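Local coordinates for protein lovastatin nonaketide synthase, polyketide synthase component (Aspergillus terreus, PDB 7CPX) that catalyses, as a homodimeric multidomain polyketide synthase working with its partner LovC, the assembly of the dihydromonacolin L nonaketide on the route to lovastatin, at residues Phe626-Cys631 with Gly654-Glu659; Leu630-Gln635 with Leu673-Ala678; Ser2293-Val2298 with Glu2400-Ile2405; Ser2329-Gly2334 with Thr2368-Ala2373. The protein carries 2 engineered substitutions. All coordinates share one frame; numbering follows the deposited sequence.

From the N terminus, the first two contacts fall in the malonyl-CoA:ACP transacylase domain and start from one helix, 624-644. Contact 1 closes a loop of 22 residues from that helix to the turn and first residues of helix 657-665. Contact 2, which shares Leu630 and Cys631 with it, closes a longer loop to the next helix, 671-682; their centres lie 7 Å apart. In series with these, about 145 Å or more away between centres, come two contacts of the ketoreductase domain. Contact 3 spans 101 residues, and contact 4, packing strand 2329-2333 on helix 2363-2385, nests inside that loop. That strand sits in the sheet between the strands leading into contact 3.

Contact 1 (Phe626-Cys631 with Gly654-Glu659); sequences FSQPLC and GHSSGE
The backbones come nearest at Gln628 and Ser657, whose CA atoms are 5.5 Å apart, where a helix kinked at Pro629 passes the first turn of helix 657-665. The polar link is made by Ser657, whose OG donates to Gln628 O at 2.5 Å. This donor meets the carbonyl from the side, at a C=O...OG angle of 113° and tilted 25° from the carbonyl plane. With OG anti to the carbonyl carbon (chi1 -60°), the Ser657 hydroxyl faces helix 624-644, and Ser657 CB packs on Cys631 CB at 3.6 Å. Ser656, Gly654 and Gly658 fit the GxSxG pattern of a nucleophile elbow, consistent with the acyltransferase family of this transacylase domain. The positive phi of Ser656, in the turn between strand 648-652 and helix 657-665, agrees with that reading. Gln628 runs extended beside this turn and passes its CG by Ser656 OG at 3.8 Å. Its amide NE2 bonds to Gln566 OE1, an oxygen that Ser656 OG also reaches in a weak hydrogen bond. Farther round the turn, Asn821 ND2 donates to Ser656 O, and His655 NE2 bonds to the backbone O of Gln566.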
loop_
_atom_site.group_PDB
_atom_site.type_symbol
_atom_site.label_atom_id
_atom_site.label_comp_id
_atom_site.label_asym_id
_atom_site.label_seq_id
_atom_site.Cartn_x
_atom_site.Cartn_y
_atom_site.Cartn_z
ATOM N N PHE A 626 68.998 -66.764 0.319
ATOM C CA PHE A 626 68.387 -65.659 1.045
ATOM C C PHE A 626 67.273 -64.981 0.268
ATOM O O PHE A 626 66.263 -64.596 0.858
ATOM C CB PHE A 626 69.453 -64.619 1.406
ATOM C CG PHE A 626 70.662 -65.204 2.076
ATOM C CD1 PHE A 626 70.527 -66.170 3.059
ATOM C CD2 PHE A 626 71.936 -64.801 1.711
ATOM C CE1 PHE A 626 71.638 -66.714 3.673
ATOM C CE2 PHE A 626 73.050 -65.340 2.322
ATOM C CZ PHE A 626 72.901 -66.299 3.304
ATOM N N SER A 627 67.425 -64.836 -1.049
ATOM C CA SER A 627 66.397 -64.169 -1.841
ATOM C C SER A 627 65.081 -64.936 -1.797
ATOM O O SER A 627 64.010 -64.332 -1.660
ATOM C CB SER A 627 66.871 -64.001 -3.284
ATOM O OG SER A 627 67.133 -65.256 -3.884
ATOM N N GLN A 628 65.135 -66.272 -1.910
ATOM C CA GLN A 628 63.891 -67.042 -1.892
ATOM C C GLN A 628 63.212 -66.956 -0.532
ATOM O O GLN A 628 62.057 -66.495 -0.460
ATOM C CB GLN A 628 64.167 -68.488 -2.311
ATOM C CG GLN A 628 64.624 -68.633 -3.752
ATOM C CD GLN A 628 65.039 -70.050 -4.089
ATOM O OE1 GLN A 628 65.075 -70.921 -3.220
ATOM N NE2 GLN A 628 65.356 -70.288 -5.357
ATOM N N PRO A 629 63.844 -67.365 0.570
ATOM C CA PRO A 629 63.184 -67.215 1.875
ATOM C C PRO A 629 62.886 -65.773 2.238
ATOM O O PRO A 629 61.912 -65.523 2.952
ATOM C CB PRO A 629 64.176 -67.856 2.853
ATOM C CG PRO A 629 65.479 -67.834 2.157
ATOM C CD PRO A 629 65.181 -67.969 0.699
ATOM N N LEU A 630 63.690 -64.812 1.777
ATOM C CA LEU A 630 63.387 -63.412 2.063
ATOM C C LEU A 630 62.044 -63.014 1.465
ATOM O O LEU A 630 61.191 -62.438 2.149
ATOM C CB LEU A 630 64.500 -62.508 1.531
ATOM C CG LEU A 630 64.228 -61.003 1.601
ATOM C CD1 LEU A 630 65.476 -60.255 2.036
ATOM C CD2 LEU A 630 63.737 -60.476 0.259
ATOM N N CYS A 631 61.837 -63.322 0.183
ATOM C CA CYS A 631 60.563 -63.004 -0.453
ATOM C C CYS A 631 59.426 -63.795 0.178
ATOM O O CYS A 631 58.317 -63.273 0.356
ATOM C CB CYS A 631 60.643 -63.281 -1.953
ATOM S SG CYS A 631 59.133 -62.880 -2.862
ATOM N N GLY A 654 52.374 -67.219 -7.712
ATOM C CA GLY A 654 53.315 -66.641 -8.650
ATOM C C GLY A 654 54.364 -67.647 -9.071
ATOM O O GLY A 654 54.035 -68.709 -9.607
ATOM N N HIS A 655 55.633 -67.327 -8.828
ATOM C CA HIS A 655 56.737 -68.226 -9.119
ATOM C C HIS A 655 57.709 -68.234 -7.949
ATOM O O HIS A 655 57.891 -67.223 -7.266
ATOM C CB HIS A 655 57.469 -67.819 -10.406
ATOM C CG HIS A 655 58.062 -66.446 -10.356
ATOM N ND1 HIS A 655 57.349 -65.314 -10.686
ATOM C CD2 HIS A 655 59.302 -66.022 -10.015
ATOM C CE1 HIS A 655 58.124 -64.253 -10.551
ATOM N NE2 HIS A 655 59.314 -64.655 -10.145
ATOM N N SER A 656 58.328 -69.391 -7.720
ATOM C CA SER A 656 59.323 -69.571 -6.659
ATOM C C SER A 656 58.683 -69.143 -5.343
ATOM O O SER A 656 57.676 -69.754 -4.944
ATOM C CB SER A 656 60.597 -68.825 -7.054
ATOM O OG SER A 656 61.601 -68.970 -6.063
ATOM N N SER A 657 59.199 -68.123 -4.652
ATOM C CA SER A 657 58.614 -67.721 -3.378
ATOM C C SER A 657 57.138 -67.384 -3.534
ATOM O O SER A 657 56.319 -67.735 -2.675
ATOM C CB SER A 657 59.376 -66.523 -2.807
ATOM O OG SER A 657 60.740 -66.843 -2.589
ATOM N N GLY A 658 56.777 -66.732 -4.636
ATOM C CA GLY A 658 55.404 -66.334 -4.870
ATOM C C GLY A 658 54.455 -67.508 -4.772
ATOM O O GLY A 658 53.279 -67.341 -4.441
ATOM N N GLU A 659 54.959 -68.707 -5.059
ATOM C CA GLU A 659 54.140 -69.901 -4.890
ATOM C C GLU A 659 54.086 -70.321 -3.427
ATOM O O GLU A 659 52.999 -70.496 -2.864
ATOM C CB GLU A 659 54.685 -71.036 -5.761
ATOM C CG GLU A 659 53.659 -72.107 -6.110
ATOM C CD GLU A 659 53.125 -72.836 -4.892
ATOM O OE1 GLU A 659 53.933 -73.193 -4.008
ATOM O OE2 GLU A 659 51.895 -73.040 -4.813
#

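Contact 2 (Leu630-Gln635 with Leu673-Ala678); sequences LCCAVQ and LAIRIA
Where Ile675 meets Cys632 and Ala633, the flat group involved is a backbone peptide, since no ring or planar side chain joins the contact. The CD1 methyl of Ile675 lies above the nitrogen end of the peptide linking Cys632 to Ala633, 3.9 Å from Ala633 N. The same methyl meets Ala633 CB at 3.8 Å. Ile675 reaches there because CG1 stands anti to its backbone N (chi1 -176°) and carries CD1 toward helix 624-644. The other main side chain is Cys632, directed at helix 671-682, with its CB 3.3 Å from Ala678 CB. Its SG lies against Ala678 CB at 3.4 Å and near the backbone Ala674 O at 3.5 Å, with Ala674 CB only loosely beside it. The two segments run nearly antiparallel, at 165°, and their axes approach to 8.9 Å. Both helices belong to the acyl transferase fold of the transacylase domain. Ile675 and Ala633 share a third neighbour, Leu591 of helix 582-596, while Cys632 also touches Ile660 of helix 657-665, which follows the GxSxG turn. All five touching residues are buried, and the side chains meet through methyl, methylene and sulfur surfaces; the sulfur's approach to the Ala674 carbonyl is a proximity, not an assigned bond. Cohesion here therefore rests mainly on van der Waals fit and hydrophobic burial.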
loop_
_atom_site.group_PDB
_atom_site.type_symbol
_atom_site.label_atom_id
_atom_site.label_comp_id
_atom_site.label_asym_id
_atom_site.label_seq_id
_atom_site.Cartn_x
_atom_site.Cartn_y
_atom_site.Cartn_z
ATOM N N LEU A 630 63.690 -64.812 1.777
ATOM C CA LEU A 630 63.387 -63.412 2.063
ATOM C C LEU A 630 62.044 -63.014 1.465
ATOM O O LEU A 630 61.191 -62.438 2.149
ATOM C CB LEU A 630 64.500 -62.508 1.531
ATOM C CG LEU A 630 64.228 -61.003 1.601
ATOM C CD1 LEU A 630 65.476 -60.255 2.036
ATOM C CD2 LEU A 630 63.737 -60.476 0.259
ATOM N N CYS A 631 61.837 -63.322 0.183
ATOM C CA CYS A 631 60.563 -63.004 -0.453
ATOM C C CYS A 631 59.426 -63.795 0.178
ATOM O O CYS A 631 58.317 -63.273 0.356
ATOM C CB CYS A 631 60.643 -63.281 -1.953
ATOM S SG CYS A 631 59.133 -62.880 -2.862
ATOM N N CYS A 632 59.677 -65.063 0.515
ATOM C CA CYS A 632 58.635 -65.865 1.147
ATOM C C CYS A 632 58.208 -65.257 2.477
ATOM O O CYS A 632 57.011 -65.159 2.766
ATOM C CB CYS A 632 59.120 -67.299 1.348
ATOM S SG CYS A 632 57.864 -68.404 2.029
ATOM N N ALA A 633 59.174 -64.840 3.299
ATOM C CA ALA A 633 58.855 -64.213 4.575
ATOM C C ALA A 633 58.149 -62.881 4.372
ATOM O O ALA A 633 57.217 -62.548 5.113
ATOM C CB ALA A 633 60.129 -64.021 5.397
ATOM N N VAL A 634 58.580 -62.104 3.378
ATOM C CA VAL A 634 57.912 -60.841 3.080
ATOM C C VAL A 634 56.439 -61.085 2.789
ATOM O O VAL A 634 55.553 -60.442 3.366
ATOM C CB VAL A 634 58.608 -60.137 1.901
ATOM C CG1 VAL A 634 57.710 -59.059 1.318
ATOM C CG2 VAL A 634 59.937 -59.549 2.341
ATOM N N GLN A 635 56.159 -62.036 1.897
ATOM C CA GLN A 635 54.779 -62.289 1.504
ATOM C C GLN A 635 53.977 -62.896 2.650
ATOM O O GLN A 635 52.795 -62.584 2.815
ATOM C CB GLN A 635 54.754 -63.191 0.271
ATOM C CG GLN A 635 55.386 -62.534 -0.948
ATOM C CD GLN A 635 55.497 -63.467 -2.135
ATOM O OE1 GLN A 635 54.618 -63.499 -2.994
ATOM N NE2 GLN A 635 56.587 -64.223 -2.197
ATOM N N LEU A 673 55.339 -73.885 7.719
ATOM C CA LEU A 673 55.715 -74.798 6.646
ATOM C C LEU A 673 56.143 -74.035 5.401
ATOM O O LEU A 673 57.100 -74.426 4.726
ATOM C CB LEU A 673 54.553 -75.737 6.322
ATOM C CG LEU A 673 54.200 -76.782 7.381
ATOM C CD1 LEU A 673 52.975 -77.575 6.956
ATOM C CD2 LEU A 673 55.376 -77.713 7.640
ATOM N N ALA A 674 55.445 -72.945 5.077
ATOM C CA ALA A 674 55.790 -72.177 3.885
ATOM C C ALA A 674 57.197 -71.599 3.993
ATOM O O ALA A 674 58.016 -71.749 3.078
ATOM C CB ALA A 674 54.766 -71.064 3.666
ATOM N N ILE A 675 57.499 -70.936 5.110
ATOM C CA ILE A 675 58.819 -70.329 5.263
ATOM C C ILE A 675 59.894 -71.406 5.341
ATOM O O ILE A 675 61.003 -71.237 4.818
ATOM C CB ILE A 675 58.846 -69.406 6.497
ATOM C CG1 ILE A 675 60.191 -68.682 6.598
ATOM C CG2 ILE A 675 58.587 -70.199 7.770
ATOM C CD1 ILE A 675 60.536 -67.836 5.387
ATOM N N ARG A 676 59.585 -72.528 5.993
ATOM C CA ARG A 676 60.537 -73.628 6.079
ATOM C C ARG A 676 60.853 -74.185 4.697
ATOM O O ARG A 676 62.016 -74.450 4.374
ATOM C CB ARG A 676 59.962 -74.708 6.992
ATOM C CG ARG A 676 60.912 -75.817 7.379
ATOM C CD ARG A 676 60.253 -76.714 8.417
ATOM N NE ARG A 676 60.842 -78.045 8.487
ATOM C CZ ARG A 676 60.378 -79.025 9.249
ATOM N NH1 ARG A 676 59.323 -78.853 10.031
ATOM N NH2 ARG A 676 60.984 -80.209 9.227
ATOM N N ILE A 677 59.827 -74.351 3.859
ATOM C CA ILE A 677 60.039 -74.849 2.505
ATOM C C ILE A 677 60.824 -73.837 1.684
ATOM O O ILE A 677 61.663 -74.209 0.857
ATOM C CB ILE A 677 58.691 -75.187 1.846
ATOM C CG1 ILE A 677 58.067 -76.411 2.521
ATOM C CG2 ILE A 677 58.881 -75.422 0.354
ATOM C CD1 ILE A 677 56.614 -76.641 2.162
ATOM N N ALA A 678 60.557 -72.545 1.881
ATOM C CA ALA A 678 61.313 -71.526 1.159
ATOM C C ALA A 678 62.790 -71.584 1.527
ATOM O O ALA A 678 63.665 -71.537 0.653
ATOM C CB ALA A 678 60.738 -70.141 1.450
#

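Contact 3 (Ser2293-Val2298 with Glu2400-Ile2405); sequences SSIVAV and ELTTGI
Ile2295 and Ile2405 head an apolar contact in the Rossmann fold of the ketoreductase domain, between the strand-to-helix turn after strand 2288-2294 and the end of strand 2400-2402 with the loop that follows it. These parallel strands are not sheet neighbours: strand 2329-2333 runs between them, pairing through Ile2333 with Ser2293 and through Thr2330 and Asp2332 with Leu2401. Ile2295 meets both side chains and the carbonyl O of Thr2403, beside the C-terminal end of that intervening strand. The closest pair of CA atoms, Ile2295 and Gly2404, is 6.2 Å apart, consistent with contact outside strand pairing. In the turn leading into the helix, Ser2294 OG accepts a weak capping hydrogen bond from Val2296 N at 3.4 Å. Ser2293, Ser2294 and Ile2295 belong to the NADP pocket seen in this structure, and Phe2358 packs on Ile2295 from a neighbouring loop. Gly2404 has a phi of 90°, and after it the side chain of Ile2405 reaches back to Ile2295. These two isoleucines cross at about a right angle, with their CG1 atoms 3.4 Å apart. Ile2295 has CG1 anti to its backbone nitrogen (chi1 -168°), which extends CD1 between Ile2405 and Thr2402. There CD1 meets the methyl CG2 of Thr2402, also crosswise, at 3.4 Å. Farther along, Val2298 of the short helix 2296-2299 adds CG1 to the same Thr2402 CG2 at 4.1 Å.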
loop_
_atom_site.group_PDB
_atom_site.type_symbol
_atom_site.label_atom_id
_atom_site.label_comp_id
_atom_site.label_asym_id
_atom_site.label_seq_id
_atom_site.Cartn_x
_atom_site.Cartn_y
_atom_site.Cartn_z
ATOM N N SER A 2293 -26.224 51.828 24.408
ATOM C CA SER A 2293 -26.739 51.599 25.745
ATOM C C SER A 2293 -26.261 50.250 26.269
ATOM O O SER A 2293 -25.858 49.362 25.512
ATOM C CB SER A 2293 -28.266 51.646 25.748
ATOM O OG SER A 2293 -28.739 52.916 25.339
ATOM N N SER A 2294 -26.303 50.105 27.586
ATOM C CA SER A 2294 -25.979 48.849 28.241
ATOM C C SER A 2294 -27.262 48.129 28.627
ATOM O O SER A 2294 -28.292 48.754 28.891
ATOM C CB SER A 2294 -25.115 49.082 29.480
ATOM O OG SER A 2294 -24.960 47.883 30.220
ATOM N N ILE A 2295 -27.190 46.796 28.655
ATOM C CA ILE A 2295 -28.366 46.007 28.990
ATOM C C ILE A 2295 -28.869 46.349 30.381
ATOM O O ILE A 2295 -30.038 46.104 30.696
ATOM C CB ILE A 2295 -28.054 44.502 28.868
ATOM C CG1 ILE A 2295 -29.344 43.684 28.924
ATOM C CG2 ILE A 2295 -27.111 44.063 29.973
ATOM C CD1 ILE A 2295 -30.356 44.069 27.868
ATOM N N VAL A 2296 -28.008 46.913 31.231
ATOM C CA VAL A 2296 -28.456 47.414 32.520
ATOM C C VAL A 2296 -29.481 48.521 32.336
ATOM O O VAL A 2296 -30.311 48.753 33.220
ATOM C CB VAL A 2296 -27.256 47.909 33.352
ATOM C CG1 VAL A 2296 -26.176 46.842 33.405
ATOM C CG2 VAL A 2296 -26.707 49.196 32.772
ATOM N N ALA A 2297 -29.439 49.221 31.201
ATOM C CA ALA A 2297 -30.459 50.222 30.919
ATOM C C ALA A 2297 -31.836 49.588 30.796
ATOM O O ALA A 2297 -32.850 50.253 31.038
ATOM C CB ALA A 2297 -30.113 50.976 29.637
ATOM N N VAL A 2298 -31.893 48.313 30.417
ATOM C CA VAL A 2298 -33.170 47.634 30.237
ATOM C C VAL A 2298 -33.602 46.892 31.497
ATOM O O VAL A 2298 -34.798 46.653 31.692
ATOM C CB VAL A 2298 -33.090 46.671 29.043
ATOM C CG1 VAL A 2298 -34.406 45.930 28.860
ATOM C CG2 VAL A 2298 -32.716 47.425 27.784
ATOM N N GLU A 2400 -34.999 50.093 19.957
ATOM C CA GLU A 2400 -34.136 49.622 21.037
ATOM C C GLU A 2400 -33.893 48.135 20.836
ATOM O O GLU A 2400 -34.780 47.310 21.065
ATOM C CB GLU A 2400 -34.763 49.900 22.397
ATOM C CG GLU A 2400 -35.134 51.351 22.630
ATOM C CD GLU A 2400 -35.449 51.641 24.085
ATOM O OE1 GLU A 2400 -35.195 50.763 24.936
ATOM O OE2 GLU A 2400 -35.949 52.746 24.379
ATOM N N LEU A 2401 -32.685 47.788 20.406
ATOM C CA LEU A 2401 -32.292 46.393 20.250
ATOM C C LEU A 2401 -31.765 45.905 21.590
ATOM O O LEU A 2401 -30.612 46.158 21.950
ATOM C CB LEU A 2401 -31.248 46.243 19.150
ATOM C CG LEU A 2401 -31.760 46.402 17.718
ATOM C CD1 LEU A 2401 -32.222 47.824 17.453
ATOM C CD2 LEU A 2401 -30.688 46.002 16.727
ATOM N N THR A 2402 -32.626 45.236 22.350
ATOM C CA THR A 2402 -32.210 44.659 23.619
ATOM C C THR A 2402 -31.287 43.476 23.362
ATOM O O THR A 2402 -31.589 42.609 22.538
ATOM C CB THR A 2402 -33.429 44.222 24.427
ATOM O OG1 THR A 2402 -34.297 45.345 24.626
ATOM C CG2 THR A 2402 -33.010 43.668 25.778
ATOM N N THR A 2403 -30.163 43.442 24.070
ATOM C CA THR A 2403 -29.144 42.439 23.812
ATOM C C THR A 2403 -28.391 42.140 25.098
ATOM O O THR A 2403 -28.370 42.945 26.031
ATOM C CB THR A 2403 -28.176 42.908 22.718
ATOM O OG1 THR A 2403 -28.922 43.372 21.585
ATOM C CG2 THR A 2403 -27.270 41.778 22.285
ATOM N N GLY A 2404 -27.773 40.963 25.139
ATOM C CA GLY A 2404 -26.919 40.590 26.244
ATOM C C GLY A 2404 -27.606 39.877 27.385
ATOM O O GLY A 2404 -26.976 39.676 28.431
ATOM N N ILE A 2405 -28.870 39.501 27.235
ATOM C CA ILE A 2405 -29.591 38.747 28.256
ATOM C C ILE A 2405 -29.530 37.270 27.875
ATOM O O ILE A 2405 -30.067 36.895 26.820
ATOM C CB ILE A 2405 -31.043 39.218 28.389
ATOM C CG1 ILE A 2405 -31.071 40.706 28.733
ATOM C CG2 ILE A 2405 -31.754 38.414 29.464
ATOM C CD1 ILE A 2405 -32.448 41.295 28.756
#

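Contact 4 (Ser2329-Gly2334 with Thr2368-Ala2373)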
loop_
_atom_site.group_PDB
_atom_site.type_symbol
_atom_site.label_atom_id
_atom_site.label_comp_id
_atom_site.label_asym_id
_atom_site.label_seq_id
_atom_site.Cartn_x
_atom_site.Cartn_y
_atom_site.Cartn_z
ATOM N N SER A 2329 -31.486 55.071 17.026
ATOM C CA SER A 2329 -31.717 53.759 17.615
ATOM C C SER A 2329 -30.740 53.594 18.770
ATOM O O SER A 2329 -29.783 54.362 18.915
ATOM C CB SER A 2329 -31.546 52.635 16.595
ATOM O OG SER A 2329 -30.255 52.676 16.013
ATOM N N THR A 2330 -30.995 52.584 19.594
ATOM C CA THR A 2330 -30.117 52.233 20.697
ATOM C C THR A 2330 -29.899 50.730 20.711
ATOM O O THR A 2330 -30.762 49.955 20.291
ATOM C CB THR A 2330 -30.687 52.675 22.047
ATOM O OG1 THR A 2330 -32.027 52.187 22.188
ATOM C CG2 THR A 2330 -30.684 54.183 22.153
ATOM N N ILE A 2331 -28.731 50.329 21.200
ATOM C CA ILE A 2331 -28.369 48.928 21.354
ATOM C C ILE A 2331 -28.056 48.713 22.825
ATOM O O ILE A 2331 -27.093 49.283 23.352
ATOM C CB ILE A 2331 -27.180 48.540 20.465
ATOM C CG1 ILE A 2331 -26.010 49.510 20.658
ATOM C CG2 ILE A 2331 -27.600 48.541 19.019
ATOM C CD1 ILE A 2331 -24.836 49.239 19.747
ATOM N N ASP A 2332 -28.874 47.906 23.498
ATOM C CA ASP A 2332 -28.670 47.616 24.914
ATOM C C ASP A 2332 -27.707 46.440 25.004
ATOM O O ASP A 2332 -28.091 45.272 25.097
ATOM C CB ASP A 2332 -29.997 47.333 25.601
ATOM C CG ASP A 2332 -31.063 48.347 25.238
ATOM O OD1 ASP A 2332 -31.664 48.216 24.151
ATOM O OD2 ASP A 2332 -31.292 49.282 26.034
ATOM N N ILE A 2333 -26.425 46.768 24.968
ATOM C CA ILE A 2333 -25.375 45.765 24.860
ATOM C C ILE A 2333 -25.163 45.092 26.207
ATOM O O ILE A 2333 -25.279 45.714 27.269
ATOM C CB ILE A 2333 -24.070 46.406 24.352
ATOM C CG1 ILE A 2333 -24.309 47.162 23.043
ATOM C CG2 ILE A 2333 -23.016 45.340 24.139
ATOM C CD1 ILE A 2333 -23.291 48.242 22.787
ATOM N N GLY A 2334 -24.847 43.801 26.160
ATOM C CA GLY A 2334 -24.446 43.079 27.348
ATOM C C GLY A 2334 -22.977 43.286 27.638
ATOM O O GLY A 2334 -22.443 44.377 27.421
ATOM N N THR A 2368 -22.765 43.053 14.522
ATOM C CA THR A 2368 -24.076 42.664 14.012
ATOM C C THR A 2368 -25.186 43.441 14.709
ATOM O O THR A 2368 -26.149 43.877 14.070
ATOM C CB THR A 2368 -24.278 41.160 14.198
ATOM O OG1 THR A 2368 -23.185 40.451 13.601
ATOM C CG2 THR A 2368 -25.577 40.698 13.558
ATOM N N LEU A 2369 -25.076 43.606 16.027
ATOM C CA LEU A 2369 -26.080 44.356 16.775
ATOM C C LEU A 2369 -26.134 45.807 16.317
ATOM O O LEU A 2369 -27.218 46.366 16.115
ATOM C CB LEU A 2369 -25.773 44.267 18.271
ATOM C CG LEU A 2369 -26.434 45.266 19.220
ATOM C CD1 LEU A 2369 -27.946 45.215 19.122
ATOM C CD2 LEU A 2369 -25.986 44.984 20.642
ATOM N N PHE A 2370 -24.970 46.430 16.136
ATOM C CA PHE A 2370 -24.934 47.802 15.642
ATOM C C PHE A 2370 -25.503 47.887 14.233
ATOM O O PHE A 2370 -26.207 48.846 13.893
ATOM C CB PHE A 2370 -23.501 48.331 15.671
ATOM C CG PHE A 2370 -23.354 49.706 15.095
ATOM C CD1 PHE A 2370 -23.145 49.884 13.742
ATOM C CD2 PHE A 2370 -23.426 50.821 15.908
ATOM C CE1 PHE A 2370 -23.014 51.144 13.208
ATOM C CE2 PHE A 2370 -23.293 52.086 15.382
ATOM C CZ PHE A 2370 -23.086 52.249 14.029
ATOM N N ALA A 2371 -25.195 46.899 13.394
ATOM C CA ALA A 2371 -25.722 46.879 12.036
ATOM C C ALA A 2371 -27.239 46.815 12.050
ATOM O O ALA A 2371 -27.915 47.538 11.310
ATOM C CB ALA A 2371 -25.156 45.680 11.281
ATOM N N GLU A 2372 -27.790 45.943 12.889
ATOM C CA GLU A 2372 -29.237 45.821 12.968
ATOM C C GLU A 2372 -29.863 47.075 13.553
ATOM O O GLU A 2372 -30.982 47.430 13.185
ATOM C CB GLU A 2372 -29.623 44.601 13.796
ATOM C CG GLU A 2372 -31.087 44.230 13.671
ATOM C CD GLU A 2372 -31.363 43.271 12.529
ATOM O OE1 GLU A 2372 -30.433 42.550 12.110
ATOM O OE2 GLU A 2372 -32.516 43.236 12.049
ATOM N N ALA A 2373 -29.162 47.761 14.456
ATOM C CA ALA A 2373 -29.673 49.033 14.963
ATOM C C ALA A 2373 -29.706 50.089 13.866
ATOM O O ALA A 2373 -30.666 50.862 13.766
ATOM C CB ALA A 2373 -28.823 49.512 16.135
#
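Ile2331 carries the centre of this contact, pressing its CG2 methyl between two residues one helical turn apart. That methyl is 3.3 Å from Leu2369 CD1 and equally 3.3 Å from Ala2373 CB. Its other branch ends in CD1, which comes to the edge of the Phe2370 ring, near the ring plane. The split follows from chi1 of 51°, with CG1 lying between the backbone N and the carbonyl carbon while CG2 stands opposite that carbon. On one flank Leu2369 CD2 rests against Ile2333 CG1 at 3.6 Å, the two side chains crossing obliquely. On the other, Ser2329 OG donates a weak hydrogen bond of 2.9 Å to Ala2373 O. Ser2329 and Ile2331 thus face helix 2363-2385, whose segment 2368-2373 runs at 155° to strand 2329-2333 with the axes 8.2 Å apart. This is the first half of a beta-alpha-beta crossover in the Rossmann fold, since the chain returns from the helix as strand 2400-2402, parallel and adjacent to strand 2329-2333. In the next shell Phe2370 meets Phe2288 edge-to-face and touches Trp2175 of helix 2167-2178, while Glu2372 forms a salt bridge with Arg1819. Ile2333, which packs on Leu2369, and Gly2334 belong to the NADP pocket, at the C-terminal end of the strand. The chemistry is chiefly branched aliphatic burial, with one weak hydrogen bond, from a serine hydroxyl to a helix carbonyl, as the only polar link across the segments.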